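Local atomic coordinates of putative transcriptional regulator, sugar-binding family (Arthrobacter aurescens, PDB entry 3NZE), a protein that probably acts as a transcriptional regulator of the SorC family, binding DNA and, through the sugar-binding domain in this crystal, a carbohydrate effector. Residues Ser56-Gly61 with His81-Val86; Thr76-His81 with Ser111-Arg116. All coordinates share one frame; numbering follows the deposited sequence. Where two conformers were deposited one is given.

In the fold
Both contacts belong to one edge of the parallel part of the sheet, where the loop after helix 66-73 feeds strand 84-87. Contact 1 pairs strands 59-62 and 84-87; contact 2 fastens that loop to the end of helix 99-113, which follows strand 84-87. Their centres lie about 9 Å apart and they share His81. Val85 N lies 2.8 Å from Arg116 O, a probable hydrogen bond joining the contacts. The touching residues of contact 2 lie away from the calcium sites, although Arg116 in its second segment salt-bridges Glu118. In contact 1 the side chain of Ile84 is about 4 Å from that of Glu118, a calcium-binding residue in this protein, though no calcium is bound to this chain.

Contact 1 of 2, residues Ser56-Gly61 with His81-Val86; sequences SNAIIG and HDSIVV
Ser56 opens the pairing at His81, where two loops run into the parallel strands of a beta-alpha-beta unit, strand 59-62, helix 66-73 and strand 84-87. Its hydroxyl OG accepts the His81 N-H at 2.9 Å, almost straight, while its CB lies over one face of the imidazole as a CH-pi contact, 3.7 Å from the ring centroid. The ring's turn is fixed from within its own segment: His81 ND1 donates in the ring plane to Asp82 OD1, on the lone pair facing away from the other carboxylate oxygen. Asn57 follows, its backbone N bonded to His81 O and its amide set nearly perpendicular to the imidazole (88°). Its ND2 runs alongside Asp82 CB, with amide and carboxylate planes almost parallel. At Ala58 a side chain stands in for a strand carbonyl: Ser83 OG, placed beside its own backbone N by a chi1 of -70°, accepts from Ala58 N at 2.9 Å and is also hydrogen-bonded to Asp55 O. Regular parallel pairing then takes over, with Ala58 O receiving Ile84 N and, in turn, Ile60 N reaching Ile84 O at 2.7 Å in a nearly linear bond. Ile59 and Ile84 point to the face of the sheet covered by helix 139-149, both touching Leu147. On that same face Ile59 CG2 meets Val86 CG1 at 3.7 Å, whereas Ile60 turns to the other, setting its CB against Val85 CG1. Before Gly61, Val86 N closes the pairing on Ile60 O at 2.8 Å, tilted 31° from the carbonyl plane.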
ATOM      1  N   SER A  56     -20.703   3.524  -5.609  1.00 28.19           N
ATOM      2  CA  SER A  56     -20.831   4.301  -6.833  1.00 31.04           C
ATOM      3  C   SER A  56     -20.463   5.753  -6.556  1.00 27.32           C
ATOM      4  O   SER A  56     -20.449   6.193  -5.400  1.00 22.71           O
ATOM      5  CB  SER A  56     -22.251   4.219  -7.398  1.00 32.06           C
ATOM      6  OG  SER A  56     -22.569   2.893  -7.780  1.00 30.14           O
ATOM      7  N   ASN A  57     -20.173   6.490  -7.621  1.00 23.88           N
ATOM      8  CA  ASN A  57     -19.799   7.897  -7.504  1.00 25.23           C
ATOM      9  C   ASN A  57     -18.604   8.094  -6.583  1.00 26.21           C
ATOM     10  O   ASN A  57     -18.552   9.055  -5.811  1.00 24.83           O
ATOM     11  CB  ASN A  57     -20.984   8.715  -6.987  1.00 31.81           C
ATOM     12  CG  ASN A  57     -22.158   8.688  -7.937  1.00 43.00           C
ATOM     13  OD1 ASN A  57     -23.140   7.979  -7.713  1.00 53.61           O
ATOM     14  ND2 ASN A  57     -22.060   9.454  -9.011  1.00 41.14           N
ATOM     15  N   ALA A  58     -17.645   7.181  -6.664  1.00 23.08           N
ATOM     16  CA  ALA A  58     -16.498   7.207  -5.765  1.00 20.91           C
ATOM     17  C   ALA A  58     -15.190   7.195  -6.536  1.00 24.41           C
ATOM     18  O   ALA A  58     -15.130   6.752  -7.680  1.00 33.33           O
ATOM     19  CB  ALA A  58     -16.548   6.018  -4.814  1.00 22.22           C
ATOM     20  N   ILE A  59     -14.139   7.680  -5.895  1.00 21.27           N
ATOM     21  CA  ILE A  59     -12.800   7.616  -6.460  1.00 18.53           C
ATOM     22  C   ILE A  59     -11.967   6.704  -5.575  1.00 22.12           C
ATOM     23  O   ILE A  59     -11.768   6.982  -4.392  1.00 21.65           O
ATOM     24  CB  ILE A  59     -12.169   9.016  -6.577  1.00 23.31           C
ATOM     25  CG1 ILE A  59     -12.966   9.855  -7.585  1.00 24.92           C
ATOM     26  CG2 ILE A  59     -10.701   8.924  -6.992  1.00 21.20           C
ATOM     27  CD1 ILE A  59     -12.634  11.324  -7.561  1.00 29.20           C
ATOM     28  N   ILE A  60     -11.525   5.588  -6.144  1.00 19.58           N
ATOM     29  CA  ILE A  60     -10.786   4.588  -5.389  1.00 19.71           C
ATOM     30  C   ILE A  60      -9.306   4.635  -5.758  1.00 22.13           C
ATOM     31  O   ILE A  60      -8.932   4.297  -6.890  1.00 22.94           O
ATOM     32  CB  ILE A  60     -11.299   3.172  -5.685  1.00 26.74           C
ATOM     33  CG1 ILE A  60     -12.826   3.098  -5.558  1.00 27.26           C
ATOM     34  CG2 ILE A  60     -10.599   2.156  -4.788  1.00 23.04           C
ATOM     35  CD1 ILE A  60     -13.347   3.603  -4.256  1.00 32.96           C
ATOM     36  N   GLY A  61      -8.472   5.018  -4.793  1.00 17.98           N
ATOM     37  CA  GLY A  61      -7.034   5.067  -4.991  1.00 17.27           C
ATOM     38  C   GLY A  61      -6.375   3.728  -4.701  1.00 20.47           C
ATOM     39  O   GLY A  61      -6.600   3.130  -3.647  1.00 19.54           O
ATOM     40  N   HIS A  81     -21.660   2.475 -10.483  1.00 30.78           N
ATOM     41  CA  HIS A  81     -21.654   3.410 -11.603  1.00 31.08           C
ATOM     42  C   HIS A  81     -20.946   4.693 -11.212  1.00 31.10           C
ATOM     43  O   HIS A  81     -20.925   5.058 -10.036  1.00 28.87           O
ATOM     44  CB  HIS A  81     -23.074   3.726 -12.069  1.00 28.31           C
ATOM     45  CG  HIS A  81     -23.942   4.312 -11.000  1.00 33.56           C
ATOM     46  ND1 HIS A  81     -24.182   5.665 -10.895  1.00 38.35           N
ATOM     47  CD2 HIS A  81     -24.622   3.729  -9.985  1.00 39.16           C
ATOM     48  CE1 HIS A  81     -24.974   5.891  -9.862  1.00 44.38           C
ATOM     49  NE2 HIS A  81     -25.258   4.732  -9.294  1.00 43.92           N
ATOM     50  N   ASP A  82     -20.362   5.361 -12.202  1.00 27.14           N
ATOM     51  CA  ASP A  82     -19.771   6.683 -12.013  1.00 29.75           C
ATOM     52  C   ASP A  82     -18.611   6.699 -11.027  1.00 29.24           C
ATOM     53  O   ASP A  82     -18.310   7.727 -10.416  1.00 27.41           O
ATOM     54  CB  ASP A  82     -20.839   7.694 -11.591  1.00 33.69           C
ATOM     55  CG  ASP A  82     -21.772   8.050 -12.727  1.00 49.15           C
ATOM     56  OD1 ASP A  82     -22.964   7.680 -12.664  1.00 52.22           O
ATOM     57  OD2 ASP A  82     -21.304   8.690 -13.693  1.00 57.34           O
ATOM     58  N   SER A  83     -17.949   5.562 -10.881  1.00 25.51           N
ATOM     59  CA  SER A  83     -16.773   5.500 -10.033  1.00 23.43           C
ATOM     60  C   SER A  83     -15.509   5.383 -10.856  1.00 23.77           C
ATOM     61  O   SER A  83     -15.544   5.002 -12.025  1.00 23.49           O
ATOM     62  CB  SER A  83     -16.869   4.336  -9.062  1.00 21.47           C
ATOM     63  OG  SER A  83     -17.864   4.614  -8.092  1.00 25.09           O
ATOM     64  N   ILE A  84     -14.392   5.715 -10.223  1.00 21.36           N
ATOM     65  CA  ILE A  84     -13.110   5.733 -10.894  1.00 20.05           C
ATOM     66  C   ILE A  84     -12.091   5.045 -10.011  1.00 26.64           C
ATOM     67  O   ILE A  84     -12.098   5.242  -8.801  1.00 24.49           O
ATOM     68  CB  ILE A  84     -12.634   7.188 -11.071  1.00 27.25           C
ATOM     69  CG1 ILE A  84     -13.604   7.969 -11.955  1.00 25.12           C
ATOM     70  CG2 ILE A  84     -11.227   7.234 -11.637  1.00 26.03           C
ATOM     71  CD1 ILE A  84     -13.368   9.471 -11.933  1.00 36.54           C
ATOM     72  N   VAL A  85     -11.225   4.229 -10.599  1.00 20.40           N
ATOM     73  CA  VAL A  85     -10.075   3.722  -9.861  0.53 20.97           C
ATOM     74  C   VAL A  85      -8.834   4.431 -10.377  1.00 24.36           C
ATOM     75  O   VAL A  85      -8.552   4.429 -11.577  1.00 22.80           O
ATOM     76  CB  VAL A  85      -9.902   2.190  -9.968  0.53 20.87           C
ATOM     77  CG1 VAL A  85     -10.966   1.470  -9.150  0.53 18.59           C
ATOM     78  CG2 VAL A  85      -9.922   1.736 -11.415  0.53 19.20           C
ATOM     79  N   VAL A  86      -8.111   5.070  -9.465  1.00 20.26           N
ATOM     80  CA  VAL A  86      -6.939   5.849  -9.839  0.85 20.89           C
ATOM     81  C   VAL A  86      -5.652   5.252  -9.271  1.00 22.49           C
ATOM     82  O   VAL A  86      -5.580   4.870  -8.097  1.00 21.99           O
ATOM     83  CB  VAL A  86      -7.100   7.362  -9.480  0.85 17.03           C
ATOM     84  CG1 VAL A  86      -7.358   7.563  -7.969  0.85 16.06           C
ATOM     85  CG2 VAL A  86      -5.888   8.165  -9.945  0.85 19.56           C
TER
HETATM   86  O   HOH W   1     -16.118   9.330  -9.585  1.00 41.15           O

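Contact 2 of 2, residues Thr76-His81 with Ser111-Arg116; sequences TRKMTH and SAYGAR
Tyr113 and Thr80 meet at one carbonyl: Tyr113 O accepts both from Thr80 OG1, at 2.7 Å, and from Thr80 N, which sits above the carbonyl plane. The double grip depends on a chi1 of 65°, which tucks OG1 between the backbone N and carbonyl carbon of Thr80, so that OG1 and the main-chain N approach Tyr113 O from opposite sides of its carbonyl plane. A valine in its place would probably leave Tyr113 O with the main-chain N-H as its one donor from this loop, and a water that bridges OG1 to Gly114 O without one of its mates. The tyrosine ring turns an edge to the loop, its CD1 lying 3.2 Å from Lys78 O near the ring plane, while CE1 touches Lys78 CB at 3.9 Å. Beyond CB the lysine chain runs out extended to hydrogen-bond Val54 O and Gly51 O. At the phenol end, a water links Tyr113 OH to Thr76 O. One residue earlier in the helix, Ala112 O takes the Lys78 N-H at 2.8 Å in a nearly straight bond. On the solvent-exposed side, Met79, a selenomethionine, folds back at chi2 and chi3 to lay CE on Gly114 CA, 3.5 Å away. A glycine of positive phi just after the last helical residue, as Gly114 is here, is a common way to end a helix; the crossover loop between helix 66-73 and strand 84-87 supplies donors to the carbonyls of Ala112 and Tyr113.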
ATOM      1  N   THR A  76     -14.376  -9.601  -5.708  1.00 33.06           N
ATOM      2  CA  THR A  76     -15.684 -10.125  -6.081  0.58 35.73           C
ATOM      3  C   THR A  76     -16.397  -9.103  -6.948  1.00 33.95           C
ATOM      4  O   THR A  76     -16.455  -7.925  -6.599  1.00 29.34           O
ATOM      5  CB  THR A  76     -16.559 -10.402  -4.842  0.58 37.30           C
ATOM      6  OG1 THR A  76     -15.974 -11.451  -4.066  0.58 39.86           O
ATOM      7  CG2 THR A  76     -17.968 -10.812  -5.258  0.58 36.68           C
ATOM      8  N   ARG A  77     -16.939  -9.540  -8.077  1.00 34.28           N
ATOM      9  CA  ARG A  77     -17.632  -8.618  -8.963  0.53 35.35           C
ATOM     10  C   ARG A  77     -18.758  -7.919  -8.217  1.00 34.12           C
ATOM     11  O   ARG A  77     -19.544  -8.555  -7.518  1.00 34.66           O
ATOM     12  CB  ARG A  77     -18.179  -9.339 -10.195  0.53 39.14           C
ATOM     13  CG  ARG A  77     -18.606  -8.398 -11.310  0.53 42.96           C
ATOM     14  CD  ARG A  77     -19.034  -9.171 -12.547  0.53 49.60           C
ATOM     15  NE  ARG A  77     -19.215  -8.304 -13.708  0.53 53.06           N
ATOM     16  CZ  ARG A  77     -20.355  -7.693 -14.013  0.53 55.64           C
ATOM     17  NH1 ARG A  77     -20.429  -6.926 -15.094  0.53 55.94           N
ATOM     18  NH2 ARG A  77     -21.422  -7.846 -13.238  0.53 56.64           N
ATOM     19  N   LYS A  78     -18.821  -6.604  -8.365  1.00 37.29           N
ATOM     20  CA  LYS A  78     -19.834  -5.795  -7.713  1.00 36.50           C
ATOM     21  C   LYS A  78     -19.969  -4.516  -8.513  1.00 42.07           C
ATOM     22  O   LYS A  78     -19.173  -3.595  -8.359  1.00 45.89           O
ATOM     23  CB  LYS A  78     -19.418  -5.465  -6.280  1.00 35.50           C
ATOM     24  CG  LYS A  78     -20.370  -4.497  -5.583  1.00 44.04           C
ATOM     25  CD  LYS A  78     -19.781  -3.958  -4.283  1.00 42.08           C
ATOM     26  CE  LYS A  78     -20.517  -2.707  -3.832  1.00 41.70           C
ATOM     27  NZ  LYS A  78     -20.116  -2.275  -2.471  1.00 42.06           N
HETATM   28  N   MSE A  79     -20.964  -4.465  -9.385  1.00 46.96           N
HETATM   29  CA  MSE A  79     -21.111  -3.323 -10.271  1.00 51.52           C
HETATM   30  C   MSE A  79     -21.467  -2.038  -9.525  1.00 43.61           C
HETATM   31  O   MSE A  79     -22.297  -2.030  -8.611  1.00 38.56           O
HETATM   32  CB  MSE A  79     -22.125  -3.616 -11.379  1.00 60.54           C
HETATM   33  CG  MSE A  79     -21.664  -4.689 -12.355  1.00 66.68           C
HETATM   34 SE   MSE A  79     -20.005  -4.224 -13.282  0.62 56.30          SE
HETATM   35  CE  MSE A  79     -20.626  -2.611 -14.188  1.00 99.43           C
ATOM     36  N   THR A  80     -20.799  -0.960  -9.918  1.00 31.31           N
ATOM     37  CA  THR A  80     -21.097   0.370  -9.429  1.00 31.38           C
ATOM     38  C   THR A  80     -21.271   1.221 -10.665  1.00 34.23           C
ATOM     39  O   THR A  80     -21.053   0.746 -11.782  1.00 33.64           O
ATOM     40  CB  THR A  80     -19.929   0.942  -8.591  1.00 28.33           C
ATOM     41  OG1 THR A  80     -18.777   1.120  -9.428  1.00 26.38           O
ATOM     42  CG2 THR A  80     -19.582   0.009  -7.426  1.00 28.08           C
ATOM     43  N   HIS A  81     -21.660   2.475 -10.483  1.00 30.78           N
ATOM     44  CA  HIS A  81     -21.654   3.410 -11.603  1.00 31.08           C
ATOM     45  C   HIS A  81     -20.946   4.693 -11.212  1.00 31.10           C
ATOM     46  O   HIS A  81     -20.925   5.058 -10.036  1.00 28.87           O
ATOM     47  CB  HIS A  81     -23.074   3.726 -12.069  1.00 28.31           C
ATOM     48  CG  HIS A  81     -23.942   4.312 -11.000  1.00 33.56           C
ATOM     49  ND1 HIS A  81     -24.182   5.665 -10.895  1.00 38.35           N
ATOM     50  CD2 HIS A  81     -24.622   3.729  -9.985  1.00 39.16           C
ATOM     51  CE1 HIS A  81     -24.974   5.891  -9.862  1.00 44.38           C
ATOM     52  NE2 HIS A  81     -25.258   4.732  -9.294  1.00 43.92           N
ATOM     53  N   SER A 111     -12.569  -3.800 -13.763  1.00 24.57           N
ATOM     54  CA  SER A 111     -13.500  -4.827 -14.216  0.70 22.50           C
ATOM     55  C   SER A 111     -14.410  -5.313 -13.088  1.00 22.16           C
ATOM     56  O   SER A 111     -15.597  -5.570 -13.303  1.00 24.68           O
ATOM     57  CB  SER A 111     -12.744  -6.018 -14.810  0.70 23.33           C
ATOM     58  OG  SER A 111     -12.173  -5.691 -16.063  0.70 24.87           O
ATOM     59  N   ALA A 112     -13.851  -5.448 -11.891  1.00 22.10           N
ATOM     60  CA  ALA A 112     -14.638  -5.938 -10.764  1.00 23.55           C
ATOM     61  C   ALA A 112     -15.777  -4.991 -10.416  1.00 24.61           C
ATOM     62  O   ALA A 112     -16.854  -5.435 -10.012  1.00 26.65           O
ATOM     63  CB  ALA A 112     -13.765  -6.175  -9.552  1.00 22.47           C
ATOM     64  N   TYR A 113     -15.550  -3.690 -10.598  1.00 24.58           N
ATOM     65  CA  TYR A 113     -16.507  -2.688 -10.127  1.00 25.56           C
ATOM     66  C   TYR A 113     -17.201  -1.873 -11.219  1.00 30.63           C
ATOM     67  O   TYR A 113     -18.031  -1.005 -10.926  1.00 28.91           O
ATOM     68  CB  TYR A 113     -15.831  -1.780  -9.095  1.00 25.11           C
ATOM     69  CG  TYR A 113     -15.328  -2.581  -7.914  1.00 22.44           C
ATOM     70  CD1 TYR A 113     -16.213  -3.289  -7.116  1.00 25.02           C
ATOM     71  CD2 TYR A 113     -13.973  -2.659  -7.624  1.00 25.28           C
ATOM     72  CE1 TYR A 113     -15.770  -4.035  -6.050  1.00 26.34           C
ATOM     73  CE2 TYR A 113     -13.514  -3.404  -6.560  1.00 24.71           C
ATOM     74  CZ  TYR A 113     -14.424  -4.096  -5.776  1.00 25.23           C
ATOM     75  OH  TYR A 113     -13.982  -4.839  -4.717  1.00 29.58           O
ATOM     76  N   GLY A 114     -16.885  -2.170 -12.477  1.00 29.10           N
ATOM     77  CA  GLY A 114     -17.414  -1.401 -13.587  1.00 30.78           C
ATOM     78  C   GLY A 114     -16.973   0.048 -13.500  1.00 30.29           C
ATOM     79  O   GLY A 114     -17.691   0.956 -13.918  1.00 31.30           O
ATOM     80  N   ALA A 115     -15.780   0.254 -12.955  1.00 27.52           N
ATOM     81  CA  ALA A 115     -15.238   1.586 -12.722  1.00 24.19           C
ATOM     82  C   ALA A 115     -14.279   1.971 -13.832  1.00 28.83           C
ATOM     83  O   ALA A 115     -13.570   1.125 -14.366  1.00 27.67           O
ATOM     84  CB  ALA A 115     -14.519   1.633 -11.377  1.00 23.32           C
ATOM     85  N   ARG A 116     -14.246   3.254 -14.168  1.00 28.37           N
ATOM     86  CA  ARG A 116     -13.282   3.732 -15.147  1.00 31.34           C
ATOM     87  C   ARG A 116     -11.887   3.736 -14.543  1.00 28.28           C
ATOM     88  O   ARG A 116     -11.704   4.117 -13.388  1.00 29.78           O
ATOM     89  CB  ARG A 116     -13.635   5.134 -15.634  1.00 38.37           C
ATOM     90  CG  ARG A 116     -12.707   5.617 -16.739  1.00 45.85           C
ATOM     91  CD  ARG A 116     -13.114   6.982 -17.260  1.00 50.38           C
ATOM     92  NE  ARG A 116     -12.515   8.074 -16.496  1.00 48.88           N
ATOM     93  CZ  ARG A 116     -13.200   8.937 -15.755  1.00 44.29           C
ATOM     94  NH1 ARG A 116     -14.520   8.837 -15.664  1.00 45.02           N
ATOM     95  NH2 ARG A 116     -12.562   9.904 -15.111  1.00 48.77           N
TER
HETATM   96  O   HOH W   2     -16.117  -6.708  -4.431  1.00 34.70           O
HETATM   97  O   HOH W   3     -18.260   2.801 -11.662  1.00 29.18           O
HETATM   98  O   HOH W   4     -20.305   0.902 -14.551  1.00 41.97           O